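Local coordinates for protein beta-n-acetylhexosaminidase (Streptococcus pneumoniae, PDB 4AZI) that catalyses, as a family 20 glycoside hydrolase module of StrH, the removal of terminal beta-linked N-acetylglucosamine residues from glycans, at residues N135-A138 with K142-K145; Q192-L197 with Y257-P262. The protein carries 2 engineered substitutions. All blocks are in the same frame, centred on the assembly; numbering follows the deposited sequence.

Both contacts lie on the same side of the centre of this family 20 catalytic module, which is built on an eight-stranded parallel barrel, and contact 1 closes before contact 2 opens along the chain. Contact 1 is a local meeting of two short strands between barrel strands 110-117 and 176-180. Contact 2 joins segments with 59 residues between them, linking helix 193-199 to the loop after barrel strand 246-249. Their centres are about 20 Å apart and their nearest atoms about 7 Å, so they do not touch. Contact 2 belongs to the pocket: the Tyr257 side chain is about 4 Å from the bound phenylcarbamate inhibitor, whereas the Ser144 side chain of contact 1 stays about 13 Å from it.

Contact 1: residues N135-A138 with K142-K145; sequences NPQA and KVSK
Val143 meets Gln137 through one methyl branch. CG1 lies anti to its backbone N (chi1 175°) and reaches Gln137 CB at 3.8 Å, with Gln137 CG slightly farther off, and the two side chains pass at a slant. Ser144 makes the single hydrogen bond between the segments: its N donates to Ala138 O at 2.9 Å, a nearly straight bond (165°) that meets the carbonyl almost end-on. Ser144 CB rests 3.4 Å from that same Ala138 O and 4.4 Å from Ala138 CB. The Ser144 carbonyl faces the aliphatic part of Gln137, its O lying 3.3 Å from Gln137 CG. Gln137 bends at its second torsion (chi2 93°), and its NE2 is held by Glu129. Ser144 OG is gripped by Asp187 OD1 and by the backbone N atoms of Thr146 and Thr147, which should fix the hydroxyl's position, and Asp187 OD2 takes the backbone N of Lys145, where the chain turns a corner. Backbone bonds from Pro136 to Asp149 and from Ala138 to Thr147 tie the first segment to strand 147-148 and its end, while Pro136 and Gln137 pack on Leu125 of helix 122-130, all within the excursion of the chain between barrel strands 110-117 and 176-180.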
ATOM      1  N   ASN A 135       0.509   9.841 -27.566  1.00 18.13           N
ATOM      2  CA  ASN A 135       1.797   9.216 -27.243  1.00 17.69           C
ATOM      3  C   ASN A 135       2.275   9.438 -25.798  1.00 16.75           C
ATOM      4  O   ASN A 135       3.405   9.884 -25.580  1.00 16.61           O
ATOM      5  CB  ASN A 135       2.876   9.697 -28.224  1.00 18.32           C
ATOM      6  CG  ASN A 135       2.508   9.432 -29.667  1.00 19.06           C
ATOM      7  OD1 ASN A 135       2.476  10.349 -30.490  1.00 20.37           O
ATOM      8  ND2 ASN A 135       2.210   8.181 -29.978  1.00 18.52           N
ATOM      9  N   PRO A 136       1.427   9.132 -24.802  1.00 16.17           N
ATOM     10  CA  PRO A 136       1.953   9.300 -23.449  1.00 16.00           C
ATOM     11  C   PRO A 136       2.886   8.159 -23.041  1.00 15.80           C
ATOM     12  O   PRO A 136       3.501   8.226 -21.979  1.00 16.11           O
ATOM     13  CB  PRO A 136       0.692   9.286 -22.589  1.00 15.37           C
ATOM     14  CG  PRO A 136      -0.242   8.399 -23.334  1.00 15.61           C
ATOM     15  CD  PRO A 136       0.033   8.648 -24.793  1.00 15.79           C
ATOM     16  N   GLN A 137       2.990   7.133 -23.881  1.00 15.90           N
ATOM     17  CA  GLN A 137       3.695   5.906 -23.527  1.00 15.99           C
ATOM     18  C   GLN A 137       5.197   5.995 -23.737  1.00 16.72           C
ATOM     19  O   GLN A 137       5.667   6.551 -24.729  1.00 16.56           O
ATOM     20  CB  GLN A 137       3.156   4.713 -24.314  1.00 15.78           C
ATOM     21  CG  GLN A 137       1.676   4.430 -24.114  1.00 15.70           C
ATOM     22  CD  GLN A 137       0.807   5.106 -25.162  1.00 15.96           C
ATOM     23  OE1 GLN A 137       1.272   5.960 -25.915  1.00 15.96           O
ATOM     24  NE2 GLN A 137      -0.465   4.725 -25.212  1.00 15.57           N
ATOM     25  N   ALA A 138       5.939   5.433 -22.786  1.00 16.79           N
ATOM     26  CA  ALA A 138       7.348   5.154 -22.980  1.00 17.28           C
ATOM     27  C   ALA A 138       7.465   4.175 -24.139  1.00 17.50           C
ATOM     28  O   ALA A 138       6.578   3.341 -24.360  1.00 17.54           O
ATOM     29  CB  ALA A 138       7.959   4.570 -21.717  1.00 17.10           C
ATOM     30  N   LYS A 142       9.459  -1.880 -27.505  1.00 21.22           N
ATOM     31  CA  LYS A 142       8.154  -1.679 -28.115  1.00 20.96           C
ATOM     32  C   LYS A 142       7.471  -0.536 -27.386  1.00 20.10           C
ATOM     33  O   LYS A 142       8.015  -0.000 -26.413  1.00 19.90           O
ATOM     34  CB  LYS A 142       7.301  -2.946 -28.040  1.00 21.48           C
ATOM     35  CG  LYS A 142       7.002  -3.457 -26.639  1.00 22.12           C
ATOM     36  CD  LYS A 142       5.775  -4.357 -26.663  1.00 22.52           C
ATOM     37  CE  LYS A 142       5.644  -5.133 -25.367  1.00 22.91           C
ATOM     38  NZ  LYS A 142       4.307  -5.771 -25.205  1.00 24.23           N
ATOM     39  N   VAL A 143       6.290  -0.155 -27.863  1.00 18.90           N
ATOM     40  CA  VAL A 143       5.472   0.821 -27.158  1.00 18.38           C
ATOM     41  C   VAL A 143       4.924   0.171 -25.894  1.00 17.81           C
ATOM     42  O   VAL A 143       4.267  -0.871 -25.952  1.00 17.30           O
ATOM     43  CB  VAL A 143       4.345   1.374 -28.053  1.00 18.67           C
ATOM     44  CG1 VAL A 143       3.432   2.308 -27.265  1.00 18.09           C
ATOM     45  CG2 VAL A 143       4.945   2.100 -29.253  1.00 18.74           C
ATOM     46  N   SER A 144       5.235   0.771 -24.748  1.00 17.62           N
ATOM     47  CA  SER A 144       4.800   0.225 -23.464  1.00 16.83           C
ATOM     48  C   SER A 144       3.299   0.382 -23.282  1.00 16.34           C
ATOM     49  O   SER A 144       2.699   1.361 -23.735  1.00 15.97           O
ATOM     50  CB  SER A 144       5.537   0.903 -22.304  1.00 16.75           C
ATOM     51  OG  SER A 144       4.961   0.529 -21.066  1.00 17.40           O
ATOM     52  N   LYS A 145       2.697  -0.590 -22.612  1.00 16.36           N
ATOM     53  CA  LYS A 145       1.297  -0.479 -22.230  1.00 16.17           C
ATOM     54  C   LYS A 145       1.135  -0.042 -20.781  1.00 15.16           C
ATOM     55  O   LYS A 145       0.013   0.185 -20.326  1.00 14.66           O
ATOM     56  CB  LYS A 145       0.570  -1.796 -22.463  1.00 17.08           C
ATOM     57  CG  LYS A 145       0.456  -2.147 -23.935  1.00 18.82           C
ATOM     58  CD  LYS A 145      -0.909  -2.739 -24.231  1.00 19.96           C
ATOM     59  CE  LYS A 145      -1.435  -2.189 -25.545  1.00 21.16           C
ATOM     60  NZ  LYS A 145      -1.976  -0.808 -25.421  1.00 21.61           N
TER

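Contact 2: residues Q192-L197 with Y257-P262; sequences QGWYYL and YNLASP
The indole of Trp194 brings its pyrrole edge up to the hydroxyl end of Tyr257. The planes of the five-membered ring and the phenol are inclined at 48° and their centroids lie 5.1 Å apart, a geometry between stacked and perpendicular. Trp194 NE1 donates to Tyr257 OH at 3.0 Å; the bond is somewhat bent (153°), with the oxygen tilted modestly from the indole plane. Beside it, Trp194 CD1 packs against Tyr257 CE1 at 3.5 Å. Tyr257 holds its ring anti to the backbone N (chi1 -165°), which carries the hydroxyl across to the helix. In the TIM barrel of this family, Tyr257 lies in the loop following barrel strand 246-249 and lines the inhibitor pocket, so Trp194, from the first turn of helix 193-199, is a second-shell residue that probably helps to position this pocket tyrosine. Asp229 OD2 is also hydrogen-bonded to Tyr257 OH, so the hydroxyl of this buried tyrosine has at least two polar partners, which should hold the end of the side chain in place. Leu259 adds an apolar touch, its CD2 approaching Trp194 CD1 obliquely at 4.2 Å. Between Tyr257 and Leu259 the chain makes an inverse gamma turn centred on Asn258. Phe206 of helix 203-219 meets the indole edge-to-face.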
ATOM      1  N   GLN A 192      13.985  -4.648 -17.509  1.00 13.33           N
ATOM      2  CA  GLN A 192      15.290  -3.996 -17.368  1.00 13.71           C
ATOM      3  C   GLN A 192      15.132  -2.481 -17.437  1.00 13.40           C
ATOM      4  O   GLN A 192      16.025  -1.773 -17.910  1.00 13.86           O
ATOM      5  CB  GLN A 192      16.256  -4.473 -18.458  1.00 14.48           C
ATOM      6  CG  GLN A 192      16.367  -5.986 -18.585  1.00 15.19           C
ATOM      7  CD  GLN A 192      17.152  -6.394 -19.815  1.00 16.06           C
ATOM      8  OE1 GLN A 192      16.573  -6.781 -20.834  1.00 16.53           O
ATOM      9  NE2 GLN A 192      18.476  -6.268 -19.743  1.00 16.34           N
ATOM     10  N   GLY A 193      14.000  -1.988 -16.940  1.00 13.17           N
ATOM     11  CA  GLY A 193      13.646  -0.569 -17.018  1.00 12.78           C
ATOM     12  C   GLY A 193      14.731   0.412 -16.625  1.00 12.41           C
ATOM     13  O   GLY A 193      14.974   1.380 -17.334  1.00 12.47           O
ATOM     14  N   TRP A 194      15.395   0.157 -15.502  1.00 12.43           N
ATOM     15  CA  TRP A 194      16.409   1.083 -14.970  1.00 11.83           C
ATOM     16  C   TRP A 194      17.652   1.131 -15.810  1.00 12.27           C
ATOM     17  O   TRP A 194      18.225   2.209 -16.040  1.00 11.96           O
ATOM     18  CB  TRP A 194      16.721   0.749 -13.507  1.00 11.56           C
ATOM     19  CG  TRP A 194      15.440   0.546 -12.737  1.00 11.13           C
ATOM     20  CD1 TRP A 194      14.914  -0.645 -12.241  1.00 11.10           C
ATOM     21  CD2 TRP A 194      14.424   1.553 -12.453  1.00 10.98           C
ATOM     22  NE1 TRP A 194      13.686  -0.434 -11.651  1.00 10.73           N
ATOM     23  CE2 TRP A 194      13.340   0.862 -11.741  1.00 10.58           C
ATOM     24  CE3 TRP A 194      14.319   2.917 -12.681  1.00 10.87           C
ATOM     25  CZ2 TRP A 194      12.217   1.529 -11.293  1.00 10.72           C
ATOM     26  CZ3 TRP A 194      13.174   3.580 -12.223  1.00 10.59           C
ATOM     27  CH2 TRP A 194      12.148   2.895 -11.553  1.00 10.58           C
ATOM     28  N   TYR A 195      18.083  -0.036 -16.276  1.00 12.77           N
ATOM     29  CA  TYR A 195      19.165  -0.131 -17.243  1.00 13.00           C
ATOM     30  C   TYR A 195      18.840   0.695 -18.505  1.00 12.77           C
ATOM     31  O   TYR A 195      19.696   1.415 -18.999  1.00 12.34           O
ATOM     32  CB  TYR A 195      19.470  -1.601 -17.568  1.00 14.19           C
ATOM     33  CG  TYR A 195      20.634  -1.808 -18.519  1.00 15.46           C
ATOM     34  CD1 TYR A 195      21.930  -1.419 -18.173  1.00 16.28           C
ATOM     35  CD2 TYR A 195      20.435  -2.401 -19.761  1.00 16.10           C
ATOM     36  CE1 TYR A 195      22.996  -1.609 -19.049  1.00 16.90           C
ATOM     37  CE2 TYR A 195      21.489  -2.591 -20.642  1.00 16.86           C
ATOM     38  CZ  TYR A 195      22.763  -2.188 -20.284  1.00 16.87           C
ATOM     39  OH  TYR A 195      23.793  -2.388 -21.165  1.00 17.12           O
ATOM     40  N   TYR A 196      17.601   0.636 -18.989  1.00 12.78           N
ATOM     41  CA  TYR A 196      17.202   1.407 -20.185  1.00 13.24           C
ATOM     42  C   TYR A 196      17.179   2.919 -19.949  1.00 13.47           C
ATOM     43  O   TYR A 196      17.635   3.687 -20.804  1.00 13.46           O
ATOM     44  CB  TYR A 196      15.856   0.944 -20.735  1.00 13.55           C
ATOM     45  CG  TYR A 196      15.909  -0.289 -21.612  1.00 13.75           C
ATOM     46  CD1 TYR A 196      16.340  -1.520 -21.106  1.00 13.85           C
ATOM     47  CD2 TYR A 196      15.494  -0.236 -22.942  1.00 13.80           C
ATOM     48  CE1 TYR A 196      16.373  -2.653 -21.908  1.00 14.15           C
ATOM     49  CE2 TYR A 196      15.512  -1.371 -23.746  1.00 13.74           C
ATOM     50  CZ  TYR A 196      15.954  -2.571 -23.224  1.00 13.93           C
ATOM     51  OH  TYR A 196      15.977  -3.700 -24.010  1.00 14.17           O
ATOM     52  N   LEU A 197      16.672   3.342 -18.788  1.00 13.54           N
ATOM     53  CA  LEU A 197      16.738   4.747 -18.392  1.00 13.57           C
ATOM     54  C   LEU A 197      18.169   5.289 -18.387  1.00 13.89           C
ATOM     55  O   LEU A 197      18.421   6.351 -18.957  1.00 13.64           O
ATOM     56  CB  LEU A 197      16.095   4.977 -17.019  1.00 13.49           C
ATOM     57  CG  LEU A 197      14.566   4.999 -16.911  1.00 13.51           C
ATOM     58  CD1 LEU A 197      14.189   5.209 -15.457  1.00 13.10           C
ATOM     59  CD2 LEU A 197      13.956   6.095 -17.778  1.00 13.25           C
ATOM     60  N   TYR A 257      18.580  -7.075 -12.651  1.00 18.46           N
ATOM     61  CA  TYR A 257      17.677  -6.046 -12.153  1.00 16.73           C
ATOM     62  C   TYR A 257      18.373  -5.604 -10.876  1.00 16.12           C
ATOM     63  O   TYR A 257      18.038  -6.060  -9.783  1.00 16.10           O
ATOM     64  CB  TYR A 257      16.281  -6.626 -11.901  1.00 16.04           C
ATOM     65  CG  TYR A 257      15.162  -5.609 -11.725  1.00 15.28           C
ATOM     66  CD1 TYR A 257      14.751  -4.795 -12.781  1.00 14.90           C
ATOM     67  CD2 TYR A 257      14.484  -5.494 -10.508  1.00 14.84           C
ATOM     68  CE1 TYR A 257      13.713  -3.886 -12.622  1.00 14.62           C
ATOM     69  CE2 TYR A 257      13.446  -4.585 -10.344  1.00 14.27           C
ATOM     70  CZ  TYR A 257      13.070  -3.785 -11.401  1.00 14.33           C
ATOM     71  OH  TYR A 257      12.046  -2.884 -11.236  1.00 14.64           O
ATOM     72  N   ASN A 258      19.387  -4.754 -11.051  1.00 14.94           N
ATOM     73  CA  ASN A 258      20.416  -4.484 -10.036  1.00 14.66           C
ATOM     74  C   ASN A 258      20.067  -3.406  -9.007  1.00 13.84           C
ATOM     75  O   ASN A 258      20.733  -2.370  -8.920  1.00 13.31           O
ATOM     76  CB  ASN A 258      21.745  -4.122 -10.708  1.00 14.54           C
ATOM     77  CG  ASN A 258      22.314  -5.255 -11.541  1.00 14.88           C
ATOM     78  OD1 ASN A 258      23.009  -5.016 -12.523  1.00 14.93           O
ATOM     79  ND2 ASN A 258      22.033  -6.491 -11.146  1.00 15.05           N
ATOM     80  N   LEU A 259      19.050  -3.679  -8.200  1.00 13.27           N
ATOM     81  CA  LEU A 259      18.544  -2.679  -7.260  1.00 13.07           C
ATOM     82  C   LEU A 259      19.550  -2.335  -6.167  1.00 12.90           C
ATOM     83  O   LEU A 259      20.474  -3.107  -5.894  1.00 13.42           O
ATOM     84  CB  LEU A 259      17.208  -3.142  -6.662  1.00 12.89           C
ATOM     85  CG  LEU A 259      16.259  -3.761  -7.690  1.00 13.05           C
ATOM     86  CD1 LEU A 259      14.935  -4.188  -7.053  1.00 12.27           C
ATOM     87  CD2 LEU A 259      16.048  -2.789  -8.852  1.00 12.75           C
ATOM     88  N   ALA A 260      19.393  -1.155  -5.575  1.00 12.22           N
ATOM     89  CA  ALA A 260      20.168  -0.780  -4.402  1.00 12.04           C
ATOM     90  C   ALA A 260      19.912  -1.777  -3.280  1.00 11.81           C
ATOM     91  O   ALA A 260      18.814  -2.325  -3.157  1.00 11.59           O
ATOM     92  CB  ALA A 260      19.825   0.635  -3.949  1.00 11.73           C
ATOM     93  N   SER A 261      20.940  -2.041  -2.486  1.00 11.84           N
ATOM     94  CA  SER A 261      20.780  -2.903  -1.332  1.00 11.72           C
ATOM     95  C   SER A 261      20.107  -2.105  -0.221  1.00 11.90           C
ATOM     96  O   SER A 261      20.177  -0.866  -0.221  1.00 12.03           O
ATOM     97  CB  SER A 261      22.136  -3.419  -0.862  1.00 11.64           C
ATOM     98  OG  SER A 261      22.927  -2.357  -0.369  1.00 11.11           O
ATOM     99  N   PRO A 262      19.456  -2.805   0.725  1.00 11.76           N
ATOM    100  CA  PRO A 262      18.921  -2.118   1.901  1.00 11.94           C
ATOM    101  C   PRO A 262      20.044  -1.467   2.703  1.00 11.91           C
ATOM    102  O   PRO A 262      19.849  -0.372   3.239  1.00 11.78           O
ATOM    103  CB  PRO A 262      18.256  -3.239   2.715  1.00 11.65           C
ATOM    104  CG  PRO A 262      18.131  -4.388   1.793  1.00 11.91           C
ATOM    105  CD  PRO A 262      19.215  -4.257   0.776  1.00 11.87           C
TER